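Side-chain contacts in group 3 allergen SMIPP-S Yv6023A04 (Sarcoptes scabiei type hominis, PDB 3H7O), which belongs to the trypsin-like S1 peptidase family but, as an inactivated protease paralogue, probably does not work as a proteolytic enzyme: residues A31-W36 with D223-K228; I55-T60 with P66-P71; Y77-R82 with V218-D223; T85-I90 with P161-L166. The protein carries 3 engineered substitutions. All blocks are in the same frame, centred on the assembly; numbering follows the deposited sequence.

Interaction 1: residues A31-W36 with D223-K228; sequences AILSQW and DIIKKK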
loop_
_atom_site.group_PDB
_atom_site.type_symbol
_atom_site.label_atom_id
_atom_site.label_comp_id
_atom_site.label_asym_id
_atom_site.label_seq_id
_atom_site.Cartn_x
_atom_site.Cartn_y
_atom_site.Cartn_z
ATOM N N ALA A 31 -1.545 -4.892 -1.148
ATOM C CA ALA A 31 -2.864 -5.321 -1.605
ATOM C C ALA A 31 -2.805 -6.671 -2.311
ATOM O O ALA A 31 -1.932 -6.904 -3.146
ATOM C CB ALA A 31 -3.472 -4.280 -2.530
ATOM N N ILE A 32 -3.746 -7.550 -1.986
ATOM C CA ILE A 32 -3.878 -8.828 -2.690
ATOM C C ILE A 32 -4.449 -8.560 -4.084
ATOM O O ILE A 32 -5.534 -7.990 -4.219
ATOM C CB ILE A 32 -4.799 -9.814 -1.932
ATOM C CG1 ILE A 32 -4.232 -10.128 -0.543
ATOM C CG2 ILE A 32 -4.997 -11.106 -2.734
ATOM C CD1 ILE A 32 -5.204 -10.876 0.371
ATOM N N LEU A 33 -3.696 -8.943 -5.111
ATOM C CA LEU A 33 -4.174 -8.898 -6.494
ATOM C C LEU A 33 -4.753 -10.247 -6.916
ATOM O O LEU A 33 -5.667 -10.309 -7.743
ATOM C CB LEU A 33 -3.042 -8.496 -7.443
ATOM C CG LEU A 33 -2.405 -7.111 -7.262
ATOM C CD1 LEU A 33 -1.189 -6.979 -8.165
ATOM C CD2 LEU A 33 -3.413 -6.004 -7.543
ATOM N N SER A 34 -4.184 -11.317 -6.360
ATOM C CA SER A 34 -4.665 -12.692 -6.527
ATOM C C SER A 34 -3.909 -13.564 -5.520
ATOM O O SER A 34 -3.113 -13.049 -4.732
ATOM C CB SER A 34 -4.429 -13.199 -7.956
ATOM O OG SER A 34 -3.058 -13.472 -8.183
ATOM N N GLN A 35 -4.132 -14.875 -5.554
ATOM C CA GLN A 35 -3.416 -15.791 -4.649
ATOM C C GLN A 35 -1.905 -15.804 -4.904
ATOM O O GLN A 35 -1.132 -16.229 -4.046
ATOM C CB GLN A 35 -3.982 -17.213 -4.740
ATOM C CG GLN A 35 -3.700 -17.917 -6.067
ATOM C CD GLN A 35 -4.293 -19.311 -6.144
ATOM O OE1 GLN A 35 -4.370 -20.027 -5.148
ATOM N NE2 GLN A 35 -4.705 -19.706 -7.342
ATOM N N TRP A 36 -1.494 -15.328 -6.078
ATOM C CA TRP A 36 -0.093 -15.369 -6.487
ATOM C C TRP A 36 0.660 -14.038 -6.370
ATOM O O TRP A 36 1.892 -14.036 -6.322
ATOM C CB TRP A 36 0.029 -15.875 -7.929
ATOM C CG TRP A 36 -0.403 -17.300 -8.135
ATOM C CD1 TRP A 36 -1.455 -17.737 -8.893
ATOM C CD2 TRP A 36 0.216 -18.477 -7.593
ATOM N NE1 TRP A 36 -1.531 -19.109 -8.855
ATOM C CE2 TRP A 36 -0.519 -19.588 -8.063
ATOM C CE3 TRP A 36 1.319 -18.700 -6.753
ATOM C CZ2 TRP A 36 -0.189 -20.905 -7.722
ATOM C CZ3 TRP A 36 1.649 -20.006 -6.417
ATOM C CH2 TRP A 36 0.895 -21.093 -6.900
ATOM N N ASP A 223 -0.148 -7.557 -17.104
ATOM C CA ASP A 223 0.921 -8.349 -17.727
ATOM C C ASP A 223 1.624 -9.279 -16.739
ATOM O O ASP A 223 1.963 -10.412 -17.078
ATOM C CB ASP A 223 1.949 -7.437 -18.405
ATOM C CG ASP A 223 1.447 -6.853 -19.714
ATOM O OD1 ASP A 223 0.471 -7.388 -20.283
ATOM O OD2 ASP A 223 2.038 -5.854 -20.178
ATOM N N ILE A 224 1.847 -8.794 -15.522
ATOM C CA ILE A 224 2.475 -9.603 -14.476
ATOM C C ILE A 224 1.499 -10.645 -13.915
ATOM O O ILE A 224 1.865 -11.806 -13.750
ATOM C CB ILE A 224 3.062 -8.723 -13.335
ATOM C CG1 ILE A 224 4.008 -7.639 -13.888
ATOM C CG2 ILE A 224 3.752 -9.579 -12.266
ATOM C CD1 ILE A 224 5.193 -8.143 -14.705
ATOM N N ILE A 225 0.262 -10.225 -13.638
ATOM C CA ILE A 225 -0.778 -11.115 -13.091
ATOM C C ILE A 225 -1.008 -12.352 -13.962
ATOM O O ILE A 225 -1.199 -13.453 -13.442
ATOM C CB ILE A 225 -2.128 -10.366 -12.862
ATOM C CG1 ILE A 225 -2.072 -9.539 -11.579
ATOM C CG2 ILE A 225 -3.313 -11.346 -12.802
ATOM C CD1 ILE A 225 -3.341 -8.742 -11.306
ATOM N N LYS A 226 -0.974 -12.164 -15.278
ATOM C CA LYS A 226 -1.236 -13.251 -16.229
ATOM C C LYS A 226 -0.114 -14.299 -16.311
ATOM O O LYS A 226 -0.278 -15.332 -16.963
ATOM C CB LYS A 226 -1.564 -12.686 -17.620
ATOM C CG LYS A 226 -0.388 -12.030 -18.338
ATOM C CD LYS A 226 -0.834 -11.177 -19.523
ATOM C CE LYS A 226 -1.123 -12.010 -20.757
ATOM N NZ LYS A 226 -1.482 -11.147 -21.919
ATOM N N LYS A 227 1.011 -14.032 -15.645
ATOM C CA LYS A 227 2.141 -14.973 -15.594
ATOM C C LYS A 227 1.777 -16.298 -14.922
ATOM O O LYS A 227 2.290 -17.351 -15.304
ATOM C CB LYS A 227 3.350 -14.350 -14.889
ATOM C CG LYS A 227 4.060 -13.265 -15.683
ATOM C CD LYS A 227 5.344 -12.829 -14.986
ATOM C CE LYS A 227 5.991 -11.640 -15.682
ATOM N NZ LYS A 227 6.391 -11.930 -17.089
ATOM N N LYS A 228 0.908 -16.235 -13.914
ATOM C CA LYS A 228 0.349 -17.438 -13.284
ATOM C C LYS A 228 -1.060 -17.208 -12.732
ATOM O O LYS A 228 -1.400 -16.121 -12.273
ATOM C CB LYS A 228 1.281 -18.012 -12.202
ATOM C CG LYS A 228 2.037 -16.987 -11.372
ATOM C CD LYS A 228 2.568 -17.574 -10.063
ATOM C CE LYS A 228 3.761 -18.501 -10.252
ATOM N NZ LYS A 228 4.487 -18.713 -8.960
ATOM O OXT LYS A 228 -1.900 -18.108 -12.735
HETATM O O HOH W 1 -2.573 -14.400 -10.633
HETATM O O HOH W 2 -2.855 -20.155 -11.233
#
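NZ of K228 has three neighbours: it donates to the backbone O of L95, stands off-centre over W36, 4.4 Å from the centroid of the six-membered ring, and has only a long, weak ion pair with E94. The lysine chain crosses the indole at about a right angle, and its bend at chi3 (74°) lets NZ lie over the six-membered ring while CD lies over the five-membered one, 3.8 Å from K228 CD to the W36 centroid. Q35 CG lies over the rim of the opposite face. Two waters hold the chain-terminal carboxylate. One donates to K228 OXT and accepts from W36 NE1 at 2.9 Å; the other donates to K228 O and lies 2.7 Å from S34 OG. That hydroxyl also accepts from W36 N (3.2 Å), closing an ST turn at S34. Three residues earlier, near the end of helix 218-225, I225 CD1 packs on L33 CB at 3.9 Å. The last residue of the chain is thus anchored at both of its charged ends, its ammonium against an indole and a carbonyl, its carboxylate through water.

Interaction 2: residues I55-T60 with P66-P71; sequences IQYEST and PGKSDP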
loop_
_atom_site.group_PDB
_atom_site.type_symbol
_atom_site.label_atom_id
_atom_site.label_comp_id
_atom_site.label_asym_id
_atom_site.label_seq_id
_atom_site.Cartn_x
_atom_site.Cartn_y
_atom_site.Cartn_z
ATOM N N ILE A 55 4.532 -12.120 3.677
ATOM C CA ILE A 55 3.217 -11.503 3.541
ATOM C C ILE A 55 2.322 -11.968 4.684
ATOM O O ILE A 55 2.028 -13.158 4.796
ATOM C CB ILE A 55 2.527 -11.874 2.193
ATOM C CG1 ILE A 55 3.413 -11.529 0.987
ATOM C CG2 ILE A 55 1.122 -11.231 2.092
ATOM C CD1 ILE A 55 3.772 -10.061 0.852
ATOM N N GLN A 56 1.896 -11.024 5.520
ATOM C CA GLN A 56 0.944 -11.302 6.588
ATOM C C GLN A 56 -0.442 -10.838 6.146
ATOM O O GLN A 56 -0.625 -9.683 5.737
ATOM C CB GLN A 56 1.358 -10.621 7.899
ATOM C CG GLN A 56 0.449 -10.961 9.096
ATOM C CD GLN A 56 1.004 -10.507 10.443
ATOM O OE1 GLN A 56 2.067 -9.888 10.527
ATOM N NE2 GLN A 56 0.278 -10.825 11.511
ATOM N N TYR A 57 -1.410 -11.742 6.232
ATOM C CA TYR A 57 -2.759 -11.469 5.743
ATOM C C TYR A 57 -3.835 -11.986 6.692
ATOM O O TYR A 57 -3.531 -12.707 7.644
ATOM C CB TYR A 57 -2.943 -11.980 4.299
ATOM C CG TYR A 57 -2.734 -13.467 4.048
ATOM C CD1 TYR A 57 -3.794 -14.270 3.617
ATOM C CD2 TYR A 57 -1.477 -14.062 4.188
ATOM C CE1 TYR A 57 -3.618 -15.635 3.358
ATOM C CE2 TYR A 57 -1.291 -15.430 3.936
ATOM C CZ TYR A 57 -2.366 -16.206 3.519
ATOM O OH TYR A 57 -2.189 -17.552 3.263
ATOM N N GLU A 58 -5.082 -11.576 6.452
ATOM C CA GLU A 58 -6.229 -11.923 7.304
ATOM C C GLU A 58 -6.092 -11.391 8.732
ATOM O O GLU A 58 -6.618 -11.988 9.671
ATOM C CB GLU A 58 -6.477 -13.443 7.318
ATOM C CG GLU A 58 -6.702 -14.056 5.943
ATOM C CD GLU A 58 -7.215 -15.486 5.988
ATOM O OE1 GLU A 58 -7.299 -16.074 7.086
ATOM O OE2 GLU A 58 -7.542 -16.023 4.909
ATOM N N SER A 59 -5.411 -10.254 8.885
ATOM C CA SER A 59 -5.015 -9.759 10.202
ATOM C C SER A 59 -5.679 -8.440 10.589
ATOM O O SER A 59 -5.549 -7.433 9.897
ATOM C CB SER A 59 -3.485 -9.627 10.290
ATOM O OG SER A 59 -3.088 -9.098 11.546
ATOM N N THR A 60 -6.361 -8.453 11.726
ATOM C CA THR A 60 -7.003 -7.255 12.258
ATOM C C THR A 60 -6.058 -6.533 13.224
ATOM O O THR A 60 -6.238 -5.353 13.526
ATOM C CB THR A 60 -8.355 -7.626 12.904
ATOM O OG1 THR A 60 -9.204 -8.178 11.887
ATOM C CG2 THR A 60 -9.043 -6.415 13.530
ATOM N N PRO A 66 -3.074 -12.361 14.404
ATOM C CA PRO A 66 -2.018 -12.383 13.384
ATOM C C PRO A 66 -2.422 -12.941 12.018
ATOM O O PRO A 66 -1.683 -12.756 11.046
ATOM C CB PRO A 66 -0.939 -13.265 14.019
ATOM C CG PRO A 66 -1.687 -14.166 14.931
ATOM C CD PRO A 66 -2.810 -13.334 15.482
ATOM N N GLY A 67 -3.577 -13.604 11.949
ATOM C CA GLY A 67 -4.084 -14.181 10.702
ATOM C C GLY A 67 -3.163 -15.248 10.130
ATOM O O GLY A 67 -2.848 -16.232 10.798
ATOM N N LYS A 68 -2.725 -15.038 8.892
ATOM C CA LYS A 68 -1.831 -15.975 8.208
ATOM C C LYS A 68 -0.564 -15.279 7.721
ATOM O O LYS A 68 -0.543 -14.054 7.566
ATOM C CB LYS A 68 -2.547 -16.607 7.014
ATOM C CG LYS A 68 -3.677 -17.540 7.383
ATOM C CD LYS A 68 -4.391 -18.020 6.134
ATOM C CE LYS A 68 -5.149 -19.302 6.410
ATOM N NZ LYS A 68 -6.323 -19.061 7.289
ATOM N N SER A 69 0.480 -16.064 7.468
ATOM C CA SER A 69 1.720 -15.540 6.909
ATOM C C SER A 69 2.281 -16.432 5.806
ATOM O O SER A 69 2.412 -17.649 5.977
ATOM C CB SER A 69 2.761 -15.320 8.005
ATOM O OG SER A 69 2.346 -14.288 8.884
ATOM N N ASP A 70 2.605 -15.811 4.676
ATOM C CA ASP A 70 3.163 -16.512 3.529
ATOM C C ASP A 70 4.613 -16.069 3.331
ATOM O O ASP A 70 4.858 -14.961 2.851
ATOM C CB ASP A 70 2.339 -16.197 2.275
ATOM C CG ASP A 70 2.651 -17.122 1.113
ATOM O OD1 ASP A 70 3.783 -17.648 1.033
ATOM O OD2 ASP A 70 1.756 -17.307 0.258
ATOM N N PRO A 71 5.577 -16.931 3.712
ATOM C CA PRO A 71 7.009 -16.633 3.588
ATOM C C PRO A 71 7.627 -17.145 2.282
ATOM O O PRO A 71 8.799 -17.531 2.267
ATOM C CB PRO A 71 7.602 -17.404 4.760
ATOM C CG PRO A 71 6.748 -18.635 4.817
ATOM C CD PRO A 71 5.349 -18.180 4.464
HETATM O O HOH W 3 3.994 -12.640 10.189
#
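P66 begins the return arm of a hairpin, strands 54-57 and 68-78 of the first, six-stranded barrel of the trypsin-like fold. Its O accepts from Q56 NE2 at 2.8 Å, in the carbonyl plane on a lone pair. With CG anti to the backbone N (chi1 -176°) and the chain extended, Q56 reaches along to that carbonyl; its OE1 accepts from R18. G67 then brings its CA against Y57 O and E58 O, the latter without a hydrogen-bond partner in the model. K68 buries more than any other residue of the pair. Backbone bonds run from K68 N to Y57 O and from Y57 N to K68 O, both 2.8 Å; K68 CB lies over the Y57 ring toward its rim, 3.7 Å from the centroid; and NZ forms a salt bridge to E58 OE1 (3.1 Å), arriving above the carboxylate plane. S69 follows as the non-hydrogen-bonded partner of Q56, and D70 N donates to I55 O. K68 and S106, bonded to E58 OE2, probably help to hold the buried carboxylate's charge against nearby D102.

Interaction 3: residues Y77-R82 with V218-D223; sequences YLSFYR and VSWIQD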
loop_
_atom_site.group_PDB
_atom_site.type_symbol
_atom_site.label_atom_id
_atom_site.label_comp_id
_atom_site.label_asym_id
_atom_site.label_seq_id
_atom_site.Cartn_x
_atom_site.Cartn_y
_atom_site.Cartn_z
ATOM N N TYR A 77 8.826 -7.492 -8.763
ATOM C CA TYR A 77 8.726 -6.817 -10.059
ATOM C C TYR A 77 8.638 -5.314 -9.869
ATOM O O TYR A 77 7.759 -4.826 -9.160
ATOM C CB TYR A 77 7.505 -7.302 -10.849
ATOM C CG TYR A 77 7.581 -8.740 -11.306
ATOM C CD1 TYR A 77 8.232 -9.084 -12.494
ATOM C CD2 TYR A 77 6.995 -9.757 -10.556
ATOM C CE1 TYR A 77 8.301 -10.412 -12.921
ATOM C CE2 TYR A 77 7.060 -11.084 -10.970
ATOM C CZ TYR A 77 7.713 -11.405 -12.150
ATOM O OH TYR A 77 7.770 -12.719 -12.555
ATOM N N LEU A 78 9.543 -4.593 -10.524
ATOM C CA LEU A 78 9.579 -3.133 -10.473
ATOM C C LEU A 78 9.295 -2.539 -11.854
ATOM O O LEU A 78 9.481 -3.205 -12.877
ATOM C CB LEU A 78 10.943 -2.647 -9.958
ATOM C CG LEU A 78 11.456 -3.189 -8.614
ATOM C CD1 LEU A 78 12.921 -2.824 -8.409
ATOM C CD2 LEU A 78 10.609 -2.706 -7.437
ATOM N N SER A 79 8.832 -1.290 -11.876
ATOM C CA SER A 79 8.577 -0.583 -13.129
ATOM C C SER A 79 9.341 0.739 -13.158
ATOM O O SER A 79 8.774 1.802 -12.889
ATOM C CB SER A 79 7.074 -0.347 -13.328
ATOM O OG SER A 79 6.821 0.302 -14.564
ATOM N N PHE A 80 10.633 0.652 -13.475
ATOM C CA PHE A 80 11.519 1.819 -13.548
ATOM C C PHE A 80 11.509 2.629 -12.249
ATOM O O PHE A 80 11.401 3.860 -12.276
ATOM C CB PHE A 80 11.158 2.722 -14.745
ATOM C CG PHE A 80 11.172 2.017 -16.078
ATOM C CD1 PHE A 80 12.305 2.057 -16.890
ATOM C CD2 PHE A 80 10.044 1.333 -16.535
ATOM C CE1 PHE A 80 12.322 1.415 -18.131
ATOM C CE2 PHE A 80 10.048 0.686 -17.772
ATOM C CZ PHE A 80 11.191 0.727 -18.572
ATOM N N TYR A 81 11.611 1.936 -11.114
ATOM C CA TYR A 81 11.666 2.609 -9.820
ATOM C C TYR A 81 12.915 3.475 -9.713
ATOM O O TYR A 81 14.017 3.030 -10.024
ATOM C CB TYR A 81 11.614 1.614 -8.654
ATOM C CG TYR A 81 11.822 2.277 -7.310
ATOM C CD1 TYR A 81 10.899 3.201 -6.818
ATOM C CD2 TYR A 81 12.949 2.000 -6.539
ATOM C CE1 TYR A 81 11.086 3.821 -5.593
ATOM C CE2 TYR A 81 13.144 2.618 -5.309
ATOM C CZ TYR A 81 12.205 3.524 -4.846
ATOM O OH TYR A 81 12.383 4.144 -3.635
ATOM N N ARG A 82 12.727 4.713 -9.272
ATOM C CA ARG A 82 13.822 5.664 -9.147
ATOM C C ARG A 82 14.082 5.970 -7.677
ATOM O O ARG A 82 13.288 6.640 -7.021
ATOM C CB ARG A 82 13.516 6.945 -9.934
ATOM C CG ARG A 82 13.077 6.710 -11.386
ATOM C CD ARG A 82 14.183 6.073 -12.219
ATOM N NE ARG A 82 15.324 6.969 -12.389
ATOM C CZ ARG A 82 16.573 6.568 -12.614
ATOM N NH1 ARG A 82 16.864 5.274 -12.687
ATOM N NH2 ARG A 82 17.539 7.467 -12.757
ATOM N N VAL A 218 -1.926 -0.219 -14.545
ATOM C CA VAL A 218 -2.787 -1.399 -14.602
ATOM C C VAL A 218 -2.494 -2.302 -15.812
ATOM O O VAL A 218 -2.686 -3.514 -15.737
ATOM C CB VAL A 218 -4.297 -1.036 -14.440
ATOM C CG1 VAL A 218 -4.897 -0.561 -15.737
ATOM C CG2 VAL A 218 -5.077 -2.223 -13.889
ATOM N N SER A 219 -1.999 -1.713 -16.902
ATOM C CA SER A 219 -1.551 -2.486 -18.061
ATOM C C SER A 219 -0.348 -3.364 -17.695
ATOM O O SER A 219 -0.305 -4.551 -18.034
ATOM C CB SER A 219 -1.203 -1.553 -19.223
ATOM O OG SER A 219 -0.787 -2.291 -20.353
ATOM N N TRP A 220 0.612 -2.766 -16.993
ATOM C CA TRP A 220 1.800 -3.464 -16.513
ATOM C C TRP A 220 1.439 -4.524 -15.465
ATOM O O TRP A 220 1.962 -5.639 -15.504
ATOM C CB TRP A 220 2.814 -2.452 -15.959
ATOM C CG TRP A 220 3.931 -3.050 -15.145
ATOM C CD1 TRP A 220 4.961 -3.823 -15.605
ATOM C CD2 TRP A 220 4.129 -2.916 -13.730
ATOM N NE1 TRP A 220 5.787 -4.181 -14.563
ATOM C CE2 TRP A 220 5.301 -3.637 -13.403
ATOM C CE3 TRP A 220 3.434 -2.253 -12.709
ATOM C CZ2 TRP A 220 5.792 -3.717 -12.094
ATOM C CZ3 TRP A 220 3.922 -2.333 -11.405
ATOM C CH2 TRP A 220 5.092 -3.061 -11.113
ATOM N N ILE A 221 0.539 -4.171 -14.546
ATOM C CA ILE A 221 0.050 -5.100 -13.515
ATOM C C ILE A 221 -0.627 -6.324 -14.144
ATOM O O ILE A 221 -0.344 -7.462 -13.758
ATOM C CB ILE A 221 -0.905 -4.393 -12.510
ATOM C CG1 ILE A 221 -0.134 -3.371 -11.666
ATOM C CG2 ILE A 221 -1.599 -5.408 -11.594
ATOM C CD1 ILE A 221 -1.014 -2.351 -10.963
ATOM N N GLN A 222 -1.504 -6.086 -15.118
ATOM C CA GLN A 222 -2.191 -7.166 -15.837
ATOM C C GLN A 222 -1.214 -8.115 -16.531
ATOM O O GLN A 222 -1.426 -9.327 -16.532
ATOM C CB GLN A 222 -3.190 -6.608 -16.855
ATOM C CG GLN A 222 -4.496 -6.106 -16.252
ATOM C CD GLN A 222 -5.353 -5.331 -17.247
ATOM O OE1 GLN A 222 -4.927 -5.034 -18.368
ATOM N NE2 GLN A 222 -6.570 -4.996 -16.835
ATOM N N ASP A 223 -0.148 -7.557 -17.104
ATOM C CA ASP A 223 0.921 -8.349 -17.727
ATOM C C ASP A 223 1.624 -9.279 -16.739
ATOM O O ASP A 223 1.963 -10.412 -17.078
ATOM C CB ASP A 223 1.949 -7.437 -18.405
ATOM C CG ASP A 223 1.447 -6.853 -19.714
ATOM O OD1 ASP A 223 0.471 -7.388 -20.283
ATOM O OD2 ASP A 223 2.038 -5.854 -20.178
#
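This is a surface contact of one aromatic side chain against a strand end: W220, on the C-terminal helix 218-225, lies beside Y77, L78 and S79 near the end of strand 68-78. It is built from van der Waals and CH-pi contacts, with no hydrogen bond passing between the two segments. The central feature is S79 CB, which stands 3.7 Å from the centroid of the six-membered ring of W220, only 10° off the ring normal and hence squarely over the face. With OG anti to the backbone N (chi1 -178°), the serine presents its methylene to the indole, while the hydroxyl lies in plane at the edge of the F80 ring. The indole reaches this position because CG of W220 is itself anti to the backbone N (chi1 166°), which carries the ring off the helix toward the strand. At the ring's rim, W220 CZ2 lies 3.7 Å from Y77 O, near the ring plane, and 4.2 Å from Y77 CB. The phenol of Y77 leads away from W220, and its OH is bonded to E94. I92, on the adjoining strand 91-95, also touches the indole. A C-terminal helix laid against the first of two beta barrels in this way is a standard element of the chymotrypsin-like fold of S1 peptidases.

Interaction 4: residues T85-I90 with P161-L166; sequences TMENDI and PIFLSL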
loop_
_atom_site.group_PDB
_atom_site.type_symbol
_atom_site.label_atom_id
_atom_site.label_comp_id
_atom_site.label_asym_id
_atom_site.label_seq_id
_atom_site.Cartn_x
_atom_site.Cartn_y
_atom_site.Cartn_z
ATOM N N THR A 85 14.131 9.876 -6.128
ATOM C CA THR A 85 12.904 10.674 -6.118
ATOM C C THR A 85 11.689 9.868 -5.686
ATOM O O THR A 85 10.638 10.437 -5.389
ATOM C CB THR A 85 12.605 11.233 -7.519
ATOM O OG1 THR A 85 12.568 10.150 -8.456
ATOM C CG2 THR A 85 13.668 12.234 -7.945
ATOM N N MET A 86 11.851 8.544 -5.661
ATOM C CA MET A 86 10.754 7.590 -5.458
ATOM C C MET A 86 9.659 7.691 -6.529
ATOM O O MET A 86 8.486 7.430 -6.264
ATOM C CB MET A 86 10.188 7.669 -4.036
ATOM C CG MET A 86 11.182 7.233 -2.965
ATOM S SD MET A 86 10.407 6.918 -1.374
ATOM C CE MET A 86 10.033 8.583 -0.846
ATOM N N GLU A 87 10.061 8.065 -7.743
ATOM C CA GLU A 87 9.192 7.985 -8.909
ATOM C C GLU A 87 8.919 6.508 -9.190
ATOM O O GLU A 87 9.819 5.675 -9.044
ATOM C CB GLU A 87 9.858 8.648 -10.121
ATOM C CG GLU A 87 8.884 9.083 -11.203
ATOM C CD GLU A 87 9.550 9.752 -12.405
ATOM O OE1 GLU A 87 10.617 10.389 -12.249
ATOM O OE2 GLU A 87 8.990 9.646 -13.518
ATOM N N ASN A 88 7.681 6.191 -9.575
ATOM C CA ASN A 88 7.252 4.803 -9.823
ATOM C C ASN A 88 7.414 3.919 -8.583
ATOM O O ASN A 88 8.016 2.846 -8.638
ATOM C CB ASN A 88 7.997 4.195 -11.021
ATOM C CG ASN A 88 7.833 5.012 -12.287
ATOM O OD1 ASN A 88 6.732 5.447 -12.619
ATOM N ND2 ASN A 88 8.933 5.230 -12.998
ATOM N N ASP A 89 6.868 4.391 -7.467
ATOM C CA ASP A 89 7.001 3.719 -6.182
ATOM C C ASP A 89 5.931 2.641 -6.029
ATOM O O ASP A 89 5.043 2.727 -5.174
ATOM C CB ASP A 89 6.920 4.741 -5.050
ATOM C CG ASP A 89 7.490 4.220 -3.746
ATOM O OD1 ASP A 89 7.945 3.054 -3.695
ATOM O OD2 ASP A 89 7.482 4.991 -2.769
ATOM N N ILE A 90 6.047 1.618 -6.868
ATOM C CA ILE A 90 5.073 0.546 -6.950
ATOM C C ILE A 90 5.806 -0.762 -7.296
ATOM O O ILE A 90 6.770 -0.759 -8.068
ATOM C CB ILE A 90 3.965 0.898 -7.984
ATOM C CG1 ILE A 90 2.782 -0.069 -7.880
ATOM C CG2 ILE A 90 4.546 1.007 -9.417
ATOM C CD1 ILE A 90 1.553 0.375 -8.660
ATOM N N PRO A 161 9.871 21.463 -3.203
ATOM C CA PRO A 161 11.029 20.920 -3.921
ATOM C C PRO A 161 10.996 19.402 -4.118
ATOM O O PRO A 161 11.847 18.866 -4.824
ATOM C CB PRO A 161 12.208 21.309 -3.024
ATOM C CG PRO A 161 11.625 21.388 -1.660
ATOM C CD PRO A 161 10.233 21.926 -1.850
ATOM N N ILE A 162 10.033 18.725 -3.490
ATOM C CA ILE A 162 9.879 17.276 -3.619
ATOM C C ILE A 162 9.146 16.938 -4.917
ATOM O O ILE A 162 7.990 17.332 -5.112
ATOM C CB ILE A 162 9.136 16.656 -2.399
ATOM C CG1 ILE A 162 10.009 16.746 -1.138
ATOM C CG2 ILE A 162 8.723 15.204 -2.684
ATOM C CD1 ILE A 162 9.310 16.336 0.153
ATOM N N PHE A 163 9.825 16.208 -5.800
ATOM C CA PHE A 163 9.231 15.825 -7.077
ATOM C C PHE A 163 8.107 14.813 -6.897
ATOM O O PHE A 163 8.267 13.792 -6.216
ATOM C CB PHE A 163 10.281 15.272 -8.054
ATOM C CG PHE A 163 9.692 14.758 -9.344
ATOM C CD1 PHE A 163 9.399 15.632 -10.387
ATOM C CD2 PHE A 163 9.417 13.403 -9.509
ATOM C CE1 PHE A 163 8.842 15.166 -11.580
ATOM C CE2 PHE A 163 8.859 12.927 -10.698
ATOM C CZ PHE A 163 8.572 13.815 -11.734
ATOM N N LEU A 164 6.972 15.108 -7.523
ATOM C CA LEU A 164 5.874 14.152 -7.634
ATOM C C LEU A 164 5.591 13.917 -9.109
ATOM O O LEU A 164 5.455 14.867 -9.872
ATOM C CB LEU A 164 4.612 14.676 -6.946
ATOM C CG LEU A 164 4.626 14.919 -5.434
ATOM C CD1 LEU A 164 3.305 15.530 -5.019
ATOM C CD2 LEU A 164 4.873 13.629 -4.678
ATOM N N SER A 165 5.501 12.647 -9.491
ATOM C CA SER A 165 5.281 12.250 -10.878
ATOM C C SER A 165 3.861 12.529 -11.376
ATOM O O SER A 165 2.993 12.993 -10.627
ATOM C CB SER A 165 5.586 10.760 -11.037
ATOM O OG SER A 165 4.544 9.974 -10.481
ATOM N N LEU A 166 3.642 12.228 -12.651
ATOM C CA LEU A 166 2.331 12.314 -13.280
ATOM C C LEU A 166 1.402 11.197 -12.809
ATOM O O LEU A 166 0.179 11.308 -12.917
ATOM C CB LEU A 166 2.480 12.257 -14.807
ATOM C CG LEU A 166 3.121 13.471 -15.489
ATOM C CD1 LEU A 166 3.603 13.112 -16.895
ATOM C CD2 LEU A 166 2.143 14.636 -15.538
HETATM O O HOH W 4 10.767 13.094 -5.089
HETATM O O HOH W 5 8.426 11.195 -6.971
HETATM O O HOH W 6 5.151 7.489 -9.883
#
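E87 makes the tight part of this contact, packing on buried S165 and approaching F163 obliquely at CE2. Its CG is anti to the backbone N (chi1 -158°) in an extended chain, which carries the aliphatic part past the serine, with E87 CG 3.7 Å from S165 CB. The carboxylate then comes 3.5 Å from ring to oxygen, F163 CE2 to E87 OE1, its plane turned 49° from that of the ring. The two loops belong to different barrels of the trypsin-like fold: 85-90 leads into strand 91-95 of the first, and 161-166 into strand 168-172 of the second. D89, whose OD1 accepts from the backbone N of H43, probably matches the triad aspartate of active relatives, as H43 does the histidine. The loose part, by contrast, lies between T85 and the exposed F163. Here T85 CB only touches F163 CD2, at 4.3 Å, its OG1 receives a weak bond from E87 N, and two waters each donate to both backbone oxygens, T85 O and F163 O, which stand 4.2 Å apart. A third water links a backbone N-H to a side-chain hydroxyl: it accepts from N88 N at 2.9 Å and lies 2.6 Å from S165 OG, which is also bonded to Q167.

Overall arrangement
Interactions 1 and 3 share helix 218-225 and lie with centres 12 Å apart; Y77 joins them, its ring meeting I224 CG2 and its OH packed against CD of K227. Interaction 3 runs on into interaction 4 through the loop that follows strand 68-78: F80 O lies 2.9 Å from N88 ND2 and R82 N 3.1 Å from E87 O, both probable hydrogen bonds. Interaction 2 reaches the same sheet as interaction 1, with centres 18 Å and nearest atoms about 5 Å apart, without touching. Its centre is about 29 Å from that of interaction 4, across the centre of the chain. Interaction 4 spans the two barrels, and its first segment carries D89, probably the counterpart of the triad aspartate.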